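Local coordinates for digeranylgeranylglycerophospholipid reductase (Sulfolobus acidocaldarius, PDB 4OPC), which uses FAD to hydrogenate the isoprenoid double bonds of geranylgeranylated glycerophospholipids, producing the saturated phytanyl chains of archaeal membrane lipids, at residues L30-V35 / R113-W118; A21-S26 / L107-D112; W217-K222 / K252-V257. One frame throughout, in Å; residues are numbered along the deposited sequence. Where two conformers were deposited one is given.

Contact 1: L30-V35 / R113-W118; sequences LKILLV and RGVEIW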
loop_
_atom_site.group_PDB
_atom_site.type_symbol
_atom_site.label_atom_id
_atom_site.label_comp_id
_atom_site.label_asym_id
_atom_site.label_seq_id
_atom_site.Cartn_x
_atom_site.Cartn_y
_atom_site.Cartn_z
ATOM N N LEU A 30 -2.149 -16.107 -23.236
ATOM C CA LEU A 30 -2.060 -14.699 -23.613
ATOM C C LEU A 30 -0.618 -14.325 -23.930
ATOM O O LEU A 30 0.320 -14.944 -23.428
ATOM C CB LEU A 30 -2.576 -13.799 -22.488
ATOM C CG LEU A 30 -4.070 -13.858 -22.158
ATOM C CD1 LEU A 30 -4.349 -13.018 -20.927
ATOM C CD2 LEU A 30 -4.921 -13.383 -23.328
ATOM N N LYS A 31 -0.444 -13.330 -24.791
ATOM C CA LYS A 31 0.886 -12.801 -25.082
ATOM C C LYS A 31 1.085 -11.567 -24.211
ATOM O O LYS A 31 0.457 -10.529 -24.433
ATOM C CB LYS A 31 1.029 -12.445 -26.565
ATOM C CG LYS A 31 2.456 -12.111 -26.973
ATOM C CD LYS A 31 2.562 -11.777 -28.450
ATOM C CE LYS A 31 3.983 -11.376 -28.807
ATOM N NZ LYS A 31 4.961 -12.456 -28.479
ATOM N N ILE A 32 1.934 -11.698 -23.197
ATOM C CA ILE A 32 2.088 -10.688 -22.161
ATOM C C ILE A 32 3.527 -10.230 -22.096
ATOM O O ILE A 32 4.444 -11.048 -22.126
ATOM C CB ILE A 32 1.699 -11.255 -20.784
ATOM C CG1 ILE A 32 0.276 -11.823 -20.819
ATOM C CG2 ILE A 32 1.832 -10.189 -19.686
ATOM C CD1 ILE A 32 -0.050 -12.755 -19.662
ATOM N N LEU A 33 3.714 -8.916 -22.021
ATOM C CA LEU A 33 5.027 -8.330 -21.801
ATOM C C LEU A 33 5.012 -7.536 -20.509
ATOM O O LEU A 33 4.122 -6.707 -20.300
ATOM C CB LEU A 33 5.390 -7.385 -22.949
ATOM C CG LEU A 33 6.714 -6.625 -22.800
ATOM C CD1 LEU A 33 7.902 -7.580 -22.722
ATOM C CD2 LEU A 33 6.897 -5.631 -23.937
ATOM N N LEU A 34 5.994 -7.782 -19.652
ATOM C CA LEU A 34 6.205 -6.910 -18.497
ATOM C C LEU A 34 7.542 -6.213 -18.655
ATOM O O LEU A 34 8.534 -6.831 -19.044
ATOM C CB LEU A 34 6.158 -7.706 -17.189
ATOM C CG LEU A 34 6.335 -6.962 -15.862
ATOM C CD1 LEU A 34 5.563 -7.685 -14.767
ATOM C CD2 LEU A 34 7.799 -6.842 -15.457
ATOM N N VAL A 35 7.568 -4.922 -18.345
ATOM C CA VAL A 35 8.804 -4.154 -18.381
ATOM C C VAL A 35 9.076 -3.529 -17.018
ATOM O O VAL A 35 8.144 -3.222 -16.260
ATOM C CB VAL A 35 8.768 -3.039 -19.456
ATOM C CG1 VAL A 35 8.560 -3.649 -20.853
ATOM C CG2 VAL A 35 7.697 -1.993 -19.151
ATOM N N ARG A 113 6.332 -19.425 -17.164
ATOM C CA ARG A 113 4.930 -19.698 -17.472
ATOM C C ARG A 113 4.401 -18.844 -18.621
ATOM O O ARG A 113 3.188 -18.688 -18.789
ATOM C CB ARG A 113 4.068 -19.489 -16.224
ATOM C CG ARG A 113 4.349 -20.482 -15.103
ATOM C CD ARG A 113 3.887 -19.947 -13.746
ATOM N NE ARG A 113 2.436 -19.818 -13.639
ATOM C CZ ARG A 113 1.644 -20.731 -13.085
ATOM N NH1 ARG A 113 2.161 -21.846 -12.585
ATOM N NH2 ARG A 113 0.334 -20.529 -13.039
ATOM N N GLY A 114 5.313 -18.271 -19.400
ATOM C CA GLY A 114 4.941 -17.656 -20.660
ATOM C C GLY A 114 5.013 -16.143 -20.759
ATOM O O GLY A 114 4.875 -15.608 -21.860
ATOM N N VAL A 115 5.223 -15.442 -19.646
ATOM C CA VAL A 115 5.278 -13.978 -19.677
ATOM C C VAL A 115 6.658 -13.519 -20.147
ATOM O O VAL A 115 7.675 -14.033 -19.683
ATOM C CB VAL A 115 4.953 -13.372 -18.294
ATOM C CG1 VAL A 115 5.101 -11.853 -18.310
ATOM C CG2 VAL A 115 3.548 -13.783 -17.867
ATOM N N GLU A 116 6.689 -12.596 -21.101
ATOM C CA GLU A 116 7.949 -12.010 -21.536
ATOM C C GLU A 116 8.315 -10.851 -20.616
ATOM O O GLU A 116 7.444 -10.071 -20.232
ATOM C CB GLU A 116 7.849 -11.537 -22.988
ATOM C CG GLU A 116 9.176 -11.093 -23.565
ATOM C CD GLU A 116 9.141 -10.886 -25.068
ATOM O OE1 GLU A 116 8.043 -10.937 -25.661
ATOM O OE2 GLU A 116 10.227 -10.682 -25.649
ATOM N N ILE A 117 9.593 -10.748 -20.251
ATOM C CA ILE A 117 10.060 -9.694 -19.350
ATOM C C ILE A 117 11.273 -8.974 -19.925
ATOM O O ILE A 117 12.268 -9.612 -20.272
ATOM C CB ILE A 117 10.446 -10.266 -17.985
ATOM C CG1 ILE A 117 9.249 -10.996 -17.369
ATOM C CG2 ILE A 117 10.970 -9.153 -17.056
ATOM C CD1 ILE A 117 9.497 -11.547 -15.983
ATOM N N TRP A 118 11.180 -7.650 -20.027
ATOM C CA TRP A 118 12.326 -6.833 -20.410
ATOM C C TRP A 118 12.719 -5.932 -19.247
ATOM O O TRP A 118 11.957 -5.042 -18.860
ATOM C CB TRP A 118 12.012 -5.963 -21.630
ATOM C CG TRP A 118 11.575 -6.695 -22.885
ATOM C CD1 TRP A 118 11.619 -8.042 -23.127
ATOM C CD2 TRP A 118 11.012 -6.093 -24.052
ATOM N NE1 TRP A 118 11.106 -8.308 -24.374
ATOM C CE2 TRP A 118 10.725 -7.130 -24.961
ATOM C CE3 TRP A 118 10.711 -4.777 -24.408
ATOM C CZ2 TRP A 118 10.161 -6.888 -26.213
ATOM C CZ3 TRP A 118 10.145 -4.538 -25.652
ATOM C CH2 TRP A 118 9.881 -5.589 -26.538
HETATM O O HOH W 1 2.469 -14.442 -21.952
HETATM O O HOH W 2 4.141 -13.663 -23.900
#
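Glu116 O is held by two groups of Leu33-Leu34. Leu34 N gives it a hydrogen bond of 2.8 Å that is almost straight (170° at the hydrogen), and Leu33 CA adds a CA-H...O contact. The ladder runs on in both directions with Glu116 N to Ile32 O and Trp118 N to Leu34 O, each 2.9 Å, the register of two parallel strands. Before the ladder begins the chains are joined through water: waters 1 and 2 both lie between Ile32 N and Gly114 O, so that one N-H is shared by two solvent molecules. Gly114, at positive phi, is the C' residue of the Schellman motif that ends the preceding helix and turns the chain into this strand.

On the face that carries Leu33, Val35, Glu116 and Trp118, the indole is the main partner. Leu33 CD1 sits over its five-membered ring, 3.5 Å from the centroid and 4° off the normal, a CH-pi contact, while Leu33 CD2 covers the six-membered ring with CZ3 at 3.8 Å. Leu33 CG, anti to the backbone N (chi1 176°), carries the branch out over the indole, and the second torsion sets both methyls above it. Trp118 NE1 points in its ring plane to Glu116 OE2 at 2.8 Å, meeting the carboxylate from above its plane; Tyr7 OH binds the other oxygen, OE1. These two bonds hold the carboxylate beside the ring in one of two conformers, so the hold is not rigid.

Ile32 CG2 touches Val115 CG1 at 3.9 Å. Strand 116-118 is the outermost strand of the six-stranded sheet, and 32-35 separates it from 9-12. Ile32 and Leu34 rest on Leu25 and Ala22 of helix 16-25, whereas Leu33, Val35 and Trp118 pack on Leu138 of strand 132-140.

Contact 2: A21-S26 / L107-D112; sequences AAYQLS and LKEAQD
Within 107-112, Glu109 is the first residue to meet Tyr23 of helix 16-25. The two side chains run side by side and point the same way, with Glu109 OE1 4.0 Å from Tyr23 CE1 and the carboxylate turned 48° against the ring. Tyr23 CG stands anti to its own backbone nitrogen (chi1 -172°), which carries the ring out toward the second helix. Water 3 lies at the ring edge, in its plane, 2.8 Å from Tyr23 OH; it also neighbours Glu109 OE1, at a separation too short to be read with confidence. The other carboxylate oxygen, OE2, makes a salt bridge with Arg105, one turn earlier in the same helix, so the acid is anchored along its own helix.

Ala110 follows at the centre of the contact. Its CB stands 4.1 Å from Ala22 CB, and it lies as near to Tyr23 N, touching backbone as much as side chain. Its amide N lies at the edge of the Tyr23 ring. Small residues on both sides let the segment axes approach to 8.8 Å, crossing at 32°. Ala110 O then faces Ser26 CB at 4.3 Å. Ser26 has just left the helix and turns its hydroxyl back: Ser26 OG donates to Tyr23 O at 2.7 Å, a carbonyl that also accepts from Ser26 N. Just beyond the second segment, Arg113 NE binds the same hydroxyl, tying the two helix ends together.

Both helices lie on one side of the parallel part of the sheet, where Leu107 and Ala22 both reach Leu34. Helix 16-25 is the helix of the beta-alpha-beta crossover from strand 9-12 to 32-35; with the preceding glycine-rich turn, it is characteristic of the Rossmann-type FAD-binding fold.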
loop_
_atom_site.group_PDB
_atom_site.type_symbol
_atom_site.label_atom_id
_atom_site.label_comp_id
_atom_site.label_asym_id
_atom_site.label_seq_id
_atom_site.Cartn_x
_atom_site.Cartn_y
_atom_site.Cartn_z
ATOM N N ALA A 21 0.268 -9.369 -11.042
ATOM C CA ALA A 21 -0.549 -9.370 -12.254
ATOM C C ALA A 21 0.016 -10.357 -13.282
ATOM O O ALA A 21 -0.734 -11.144 -13.876
ATOM C CB ALA A 21 -0.637 -7.962 -12.841
ATOM N N ALA A 22 1.332 -10.316 -13.485
ATOM C CA ALA A 22 1.982 -11.205 -14.449
ATOM C C ALA A 22 1.762 -12.664 -14.056
ATOM O O ALA A 22 1.398 -13.502 -14.894
ATOM C CB ALA A 22 3.471 -10.901 -14.526
ATOM N N TYR A 23 1.975 -12.976 -12.778
ATOM C CA TYR A 23 1.840 -14.347 -12.319
ATOM C C TYR A 23 0.401 -14.842 -12.485
ATOM O O TYR A 23 0.162 -15.935 -13.003
ATOM C CB TYR A 23 2.295 -14.476 -10.864
ATOM C CG TYR A 23 2.352 -15.899 -10.394
ATOM C CD1 TYR A 23 3.454 -16.703 -10.679
ATOM C CD2 TYR A 23 1.305 -16.455 -9.683
ATOM C CE1 TYR A 23 3.508 -18.019 -10.256
ATOM C CE2 TYR A 23 1.350 -17.773 -9.251
ATOM C CZ TYR A 23 2.453 -18.544 -9.541
ATOM O OH TYR A 23 2.512 -19.852 -9.115
ATOM N N GLN A 24 -0.555 -14.015 -12.083
ATOM C CA GLN A 24 -1.964 -14.388 -12.148
ATOM C C GLN A 24 -2.498 -14.513 -13.580
ATOM O O GLN A 24 -3.483 -15.210 -13.806
ATOM C CB GLN A 24 -2.819 -13.399 -11.330
ATOM C CG GLN A 24 -2.458 -13.326 -9.852
ATOM C CD GLN A 24 -3.008 -14.467 -9.028
ATOM O OE1 GLN A 24 -3.415 -15.504 -9.557
ATOM N NE2 GLN A 24 -3.018 -14.287 -7.714
ATOM N N LEU A 25 -1.867 -13.828 -14.531
ATOM C CA LEU A 25 -2.283 -13.913 -15.938
ATOM C C LEU A 25 -1.586 -15.024 -16.708
ATOM O O LEU A 25 -1.951 -15.314 -17.847
ATOM C CB LEU A 25 -2.049 -12.588 -16.656
ATOM C CG LEU A 25 -3.051 -11.479 -16.341
ATOM C CD1 LEU A 25 -2.497 -10.143 -16.813
ATOM C CD2 LEU A 25 -4.394 -11.776 -16.973
ATOM N N SER A 26 -0.599 -15.659 -16.084
ATOM C CA SER A 26 0.246 -16.618 -16.788
ATOM C C SER A 26 -0.432 -17.983 -16.984
ATOM O O SER A 26 -1.460 -18.276 -16.375
ATOM C CB SER A 26 1.591 -16.768 -16.067
ATOM O OG SER A 26 1.450 -17.464 -14.840
ATOM N N LEU A 107 8.643 -13.238 -10.660
ATOM C CA LEU A 107 8.829 -12.847 -12.056
ATOM C C LEU A 107 9.432 -13.963 -12.897
ATOM O O LEU A 107 8.986 -14.197 -14.016
ATOM C CB LEU A 107 9.694 -11.600 -12.150
ATOM C CG LEU A 107 9.020 -10.320 -11.682
ATOM C CD1 LEU A 107 10.071 -9.228 -11.586
ATOM C CD2 LEU A 107 7.923 -9.934 -12.647
ATOM N N LYS A 108 10.439 -14.654 -12.371
ATOM C CA LYS A 108 11.066 -15.738 -13.122
ATOM C C LYS A 108 10.078 -16.873 -13.368
ATOM O O LYS A 108 10.084 -17.489 -14.434
ATOM C CB LYS A 108 12.325 -16.228 -12.412
ATOM C CG LYS A 108 13.476 -15.224 -12.501
ATOM C CD LYS A 108 14.713 -15.683 -11.746
ATOM C CE LYS A 108 15.737 -14.559 -11.654
ATOM N NZ LYS A 108 16.831 -14.868 -10.686
ATOM N N GLU A 109 9.208 -17.139 -12.396
ATOM C CA GLU A 109 8.200 -18.174 -12.592
ATOM C C GLU A 109 7.146 -17.741 -13.605
ATOM O O GLU A 109 6.748 -18.531 -14.453
ATOM C CB GLU A 109 7.570 -18.600 -11.264
ATOM C CG GLU A 109 8.561 -19.363 -10.412
ATOM C CD GLU A 109 7.945 -20.010 -9.189
ATOM O OE1 GLU A 109 6.698 -20.054 -9.088
ATOM O OE2 GLU A 109 8.723 -20.485 -8.334
ATOM N N ALA A 110 6.719 -16.480 -13.533
ATOM C CA ALA A 110 5.807 -15.947 -14.545
ATOM C C ALA A 110 6.430 -16.089 -15.942
ATOM O O ALA A 110 5.759 -16.450 -16.906
ATOM C CB ALA A 110 5.467 -14.494 -14.245
ATOM N N GLN A 111 7.726 -15.802 -16.029
ATOM C CA GLN A 111 8.471 -15.923 -17.280
ATOM C C GLN A 111 8.498 -17.373 -17.776
ATOM O O GLN A 111 8.240 -17.641 -18.955
ATOM C CB GLN A 111 9.878 -15.375 -17.068
ATOM C CG GLN A 111 10.714 -15.215 -18.335
ATOM C CD GLN A 111 12.007 -14.488 -18.031
ATOM O OE1 GLN A 111 12.620 -14.719 -16.992
ATOM N NE2 GLN A 111 12.413 -13.585 -18.917
ATOM N N ASP A 112 8.781 -18.309 -16.875
ATOM C CA ASP A 112 8.737 -19.730 -17.223
ATOM C C ASP A 112 7.336 -20.128 -17.674
ATOM O O ASP A 112 7.178 -21.059 -18.473
ATOM C CB ASP A 112 9.152 -20.605 -16.036
ATOM C CG ASP A 112 10.621 -20.456 -15.668
ATOM O OD1 ASP A 112 11.408 -19.948 -16.491
ATOM O OD2 ASP A 112 10.986 -20.866 -14.547
HETATM O O HOH W 3 4.778 -20.978 -10.211
#

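Contact 3: W217-K222 / K252-V257; sequences WWYFPK and KYAPDV. With PGT ((1S)-2-{[{[(2R)-2,3-dihydroxypropyl]oxy}(hydroxy)phosphoryl]oxy}-1-[(palmitoyloxy)methyl]ethyl stearate), chain C.
Strand 216-221 belongs to the eight-stranded mixed sheet, within the geranylgeranyl reductase catalytic family region, and has two different sides. Trp218 and Phe220 line the flavin and lipid pockets, while Trp217 and Tyr219 meet the end of helix 242-253 and the turn that follows.

Trp217 and Tyr253 form an offset stack: the five-membered ring and the phenol ring have centroids 4.1 Å apart and planes at 26°. Trp217 CB adds a CH-pi contact over the centre of the Tyr253 ring at 4.0 Å, and Lys252 CB covers the opposite face. Thr211 fixes both polar ends, its O accepting from Trp217 NE1 and its OG1 bonding to Tyr253 OH.

Tyr219 OH gives a short hydrogen bond, 2.5 Å, to Asp256 OD2, which accepts through its syn lone pair. The oxygen lies in the ring plane, and carboxylate and ring are nearly coplanar (30°). A type I turn from Ala254 to Val257 brings Asp256 back toward the strand. Along the same ring, Tyr219 CD2 approaches Tyr253 O at 3.4 Å, and Ala254 CB touches its edge.

Facing the lipid, Trp218 CZ3 comes within 3.4 Å of PGT C39, with the chain over one indole face, and Phe220 CZ lies 3.9 Å from C35. Trp218 CD1 lies 3.4 Å above the plane of the Phe220 ring, over its centre.

The strand runs between 202-206 and 226-234, bonded through Phe206 and Arg204 on one side and Asn228 and Gly230 on the other. Phe206 also meets the Tyr253 ring, and Thr193 of strand 183-193 touches both Tyr219 and Asp256.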
loop_
_atom_site.group_PDB
_atom_site.type_symbol
_atom_site.label_atom_id
_atom_site.label_comp_id
_atom_site.label_asym_id
_atom_site.label_seq_id
_atom_site.Cartn_x
_atom_site.Cartn_y
_atom_site.Cartn_z
ATOM N N TRP A 217 7.485 4.871 14.198
ATOM C CA TRP A 217 8.761 4.178 14.117
ATOM C C TRP A 217 8.508 2.685 14.156
ATOM O O TRP A 217 7.514 2.225 14.739
ATOM C CB TRP A 217 9.654 4.549 15.301
ATOM C CG TRP A 217 10.528 5.748 15.089
ATOM C CD1 TRP A 217 10.189 7.062 15.289
ATOM C CD2 TRP A 217 11.897 5.741 14.677
ATOM N NE1 TRP A 217 11.268 7.869 15.009
ATOM C CE2 TRP A 217 12.327 7.082 14.631
ATOM C CE3 TRP A 217 12.801 4.730 14.342
ATOM C CZ2 TRP A 217 13.625 7.435 14.263
ATOM C CZ3 TRP A 217 14.088 5.083 13.986
ATOM C CH2 TRP A 217 14.490 6.421 13.959
ATOM N N TRP A 218 9.410 1.914 13.555
ATOM C CA TRP A 218 9.275 0.471 13.631
ATOM C C TRP A 218 10.599 -0.236 13.792
ATOM O O TRP A 218 11.655 0.304 13.460
ATOM C CB TRP A 218 8.534 -0.078 12.412
ATOM C CG TRP A 218 9.300 -0.081 11.117
ATOM C CD1 TRP A 218 10.198 -1.023 10.698
ATOM C CD2 TRP A 218 9.182 0.868 10.046
ATOM N NE1 TRP A 218 10.670 -0.700 9.446
ATOM C CE2 TRP A 218 10.056 0.450 9.021
ATOM C CE3 TRP A 218 8.433 2.039 9.863
ATOM C CZ2 TRP A 218 10.189 1.154 7.823
ATOM C CZ3 TRP A 218 8.571 2.738 8.689
ATOM C CH2 TRP A 218 9.440 2.291 7.676
ATOM N N TYR A 219 10.517 -1.472 14.277
ATOM C CA TYR A 219 11.665 -2.333 14.516
ATOM C C TYR A 219 11.156 -3.726 14.140
ATOM O O TYR A 219 10.439 -4.364 14.918
ATOM C CB TYR A 219 12.065 -2.209 15.997
ATOM C CG TYR A 219 13.244 -3.028 16.483
ATOM C CD1 TYR A 219 13.099 -4.374 16.793
ATOM C CD2 TYR A 219 14.483 -2.433 16.708
ATOM C CE1 TYR A 219 14.158 -5.116 17.284
ATOM C CE2 TYR A 219 15.557 -3.170 17.203
ATOM C CZ TYR A 219 15.380 -4.511 17.488
ATOM O OH TYR A 219 16.416 -5.275 17.981
ATOM N N PHE A 220 11.487 -4.160 12.924
ATOM C CA PHE A 220 10.959 -5.401 12.357
ATOM C C PHE A 220 12.107 -6.419 12.295
ATOM O O PHE A 220 12.968 -6.324 11.408
ATOM C CB PHE A 220 10.438 -5.160 10.927
ATOM C CG PHE A 220 9.142 -4.385 10.835
ATOM C CD1 PHE A 220 8.435 -3.974 11.956
ATOM C CD2 PHE A 220 8.623 -4.092 9.586
ATOM C CE1 PHE A 220 7.238 -3.276 11.822
ATOM C CE2 PHE A 220 7.442 -3.403 9.447
ATOM C CZ PHE A 220 6.739 -2.995 10.563
ATOM N N PRO A 221 12.133 -7.397 13.221
ATOM C CA PRO A 221 13.269 -8.332 13.196
ATOM C C PRO A 221 13.275 -9.205 11.945
ATOM O O PRO A 221 12.230 -9.714 11.516
ATOM C CB PRO A 221 13.049 -9.196 14.445
ATOM C CG PRO A 221 12.169 -8.341 15.359
ATOM C CD PRO A 221 11.265 -7.615 14.393
ATOM N N LYS A 222 14.463 -9.359 11.372
ATOM C CA LYS A 222 14.681 -10.233 10.224
ATOM C C LYS A 222 15.473 -11.481 10.621
ATOM O O LYS A 222 15.919 -12.248 9.761
ATOM C CB LYS A 222 15.419 -9.473 9.124
ATOM C CG LYS A 222 14.532 -8.523 8.322
ATOM C CD LYS A 222 15.337 -7.813 7.240
ATOM C CE LYS A 222 14.447 -7.053 6.267
ATOM N NZ LYS A 222 13.744 -7.965 5.314
ATOM N N LYS A 252 16.635 5.656 20.526
ATOM C CA LYS A 252 15.452 5.434 21.335
ATOM C C LYS A 252 14.828 4.083 20.995
ATOM O O LYS A 252 14.364 3.366 21.882
ATOM C CB LYS A 252 14.446 6.559 21.094
ATOM C CG LYS A 252 13.362 6.699 22.143
ATOM C CD LYS A 252 12.536 7.950 21.867
ATOM C CE LYS A 252 11.549 8.236 22.988
ATOM N NZ LYS A 252 10.688 7.065 23.300
ATOM N N TYR A 253 14.840 3.730 19.717
ATOM C CA TYR A 253 14.105 2.562 19.243
ATOM C C TYR A 253 14.985 1.367 18.916
ATOM O O TYR A 253 14.503 0.235 18.853
ATOM C CB TYR A 253 13.247 2.947 18.040
ATOM C CG TYR A 253 12.359 4.113 18.378
ATOM C CD1 TYR A 253 11.293 3.955 19.254
ATOM C CD2 TYR A 253 12.608 5.377 17.862
ATOM C CE1 TYR A 253 10.489 5.021 19.594
ATOM C CE2 TYR A 253 11.807 6.458 18.200
ATOM C CZ TYR A 253 10.749 6.265 19.066
ATOM O OH TYR A 253 9.947 7.326 19.417
ATOM N N ALA A 254 16.272 1.622 18.699
ATOM C CA ALA A 254 17.213 0.564 18.356
ATOM C C ALA A 254 18.555 0.822 19.028
ATOM O O ALA A 254 19.559 1.052 18.352
ATOM C CB ALA A 254 17.382 0.476 16.840
ATOM N N PRO A 255 18.587 0.781 20.368
ATOM C CA PRO A 255 19.846 1.028 21.071
ATOM C C PRO A 255 20.844 -0.102 20.831
ATOM O O PRO A 255 22.031 0.079 21.080
ATOM C CB PRO A 255 19.424 1.054 22.542
ATOM C CG PRO A 255 18.196 0.220 22.592
ATOM C CD PRO A 255 17.484 0.484 21.300
ATOM N N ASP A 256 20.355 -1.231 20.328
ATOM C CA ASP A 256 21.142 -2.453 20.201
ATOM C C ASP A 256 21.845 -2.635 18.860
ATOM O O ASP A 256 22.626 -3.574 18.706
ATOM C CB ASP A 256 20.253 -3.676 20.464
ATOM C CG ASP A 256 19.007 -3.707 19.581
ATOM O OD1 ASP A 256 18.377 -2.647 19.364
ATOM O OD2 ASP A 256 18.644 -4.806 19.111
ATOM N N VAL A 257 21.579 -1.770 17.889
ATOM C CA VAL A 257 22.125 -1.994 16.548
ATOM C C VAL A 257 23.601 -1.636 16.456
ATOM O O VAL A 257 24.097 -0.771 17.173
ATOM C CB VAL A 257 21.363 -1.229 15.451
ATOM C CG1 VAL A 257 19.954 -1.780 15.311
ATOM C CG2 VAL A 257 21.348 0.268 15.736
HETATM C C48 PGT C . -0.662 6.784 10.727
HETATM C C47 PGT C . -0.900 6.709 9.232
HETATM C C46 PGT C . 0.427 6.552 8.520
HETATM C C45 PGT C . 1.150 5.335 9.063
HETATM C C44 PGT C . 2.101 4.773 8.028
HETATM C C43 PGT C . 3.532 5.112 8.399
HETATM C C42 PGT C . 4.436 4.686 7.264
HETATM C C41 PGT C . 4.408 3.180 7.194
HETATM C C40 PGT C . 5.695 2.658 6.605
HETATM C C39 PGT C . 5.924 1.281 7.187
HETATM C C38 PGT C . 4.737 0.403 6.887
HETATM C C37 PGT C . 4.905 -0.906 7.621
HETATM C C36 PGT C . 3.766 -1.814 7.226
HETATM C C35 PGT C . 3.679 -2.998 8.160
HETATM C C34 PGT C . 2.561 -3.909 7.690
HETATM C C33 PGT C . 2.197 -4.933 8.743
HETATM C C32 PGT C . 1.843 -6.264 8.107
HETATM C C31 PGT C . 0.420 -6.295 7.572
HETATM O O31 PGT C . 0.253 -6.615 6.410
HETATM O O2 PGT C . -0.697 -5.956 8.377
HETATM C C2 PGT C . -1.456 -7.027 8.907
HETATM C C1 PGT C . -2.448 -7.606 7.920
HETATM O O3P PGT C . -2.284 -7.253 6.561
HETATM P P PGT C . -3.446 -6.434 5.856
HETATM O O1P PGT C . -3.883 -5.416 6.886
HETATM O O2P PGT C . -2.962 -5.738 4.592
HETATM O O4P PGT C . -4.695 -7.342 5.466
HETATM C C4 PGT C . -4.889 -8.642 5.985
HETATM C C5 PGT C . -6.218 -9.211 5.544
HETATM O O5 PGT C . -6.004 -10.412 4.838
HETATM C C6 PGT C . -6.929 -8.212 4.661
HETATM O O6 PGT C . -6.932 -8.636 3.317
HETATM C C3 PGT C . -2.321 -6.578 10.072
HETATM O O3 PGT C . -1.581 -6.163 11.194
HETATM C C11 PGT C . -2.214 -5.124 11.903
HETATM O O11 PGT C . -3.406 -5.186 12.131
HETATM C C12 PGT C . -1.414 -3.925 12.370
HETATM C C13 PGT C . -2.145 -3.193 13.475
HETATM C C14 PGT C . -1.325 -1.991 13.896
HETATM C C15 PGT C . -1.840 -0.741 13.214
HETATM C C16 PGT C . -1.113 0.479 13.740
HETATM C C17 PGT C . -2.135 1.518 14.147
HETATM C C18 PGT C . -1.483 2.614 14.962
HETATM C C19 PGT C . -2.552 3.470 15.613
HETATM C C20 PGT C . -3.246 2.711 16.727
HETATM C C21 PGT C . -3.100 3.472 18.029
HETATM C C22 PGT C . -4.313 3.256 18.909
HETATM C C23 PGT C . -4.445 4.432 19.852
HETATM C C24 PGT C . -5.785 4.396 20.552
HETATM C C25 PGT C . -6.496 5.719 20.363
HETATM C C26 PGT C . -7.878 5.479 19.792
#

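In the fold
Contacts 1 and 2 are two layers of one FAD-binding unit. Their centres are about 7 Å apart, and their segments alternate along the chain: helix 16-25 leads into strand 32-35, and helix 99-112 into strand 116-118. The helix pair packs on the strand pair, and Val115 N to Ala110 O joins the layers directly. Contact 3 comes later in the sequence, in the catalytic family region and the eight-stranded mixed sheet, its centre about 39 Å from that of contact 1 and about 35 Å from that of contact 2. The flavin cofactor reaches both ends: Val35 of contact 1 lines its pocket, and Trp218 and Phe220 of contact 3 touch it and also the lipid.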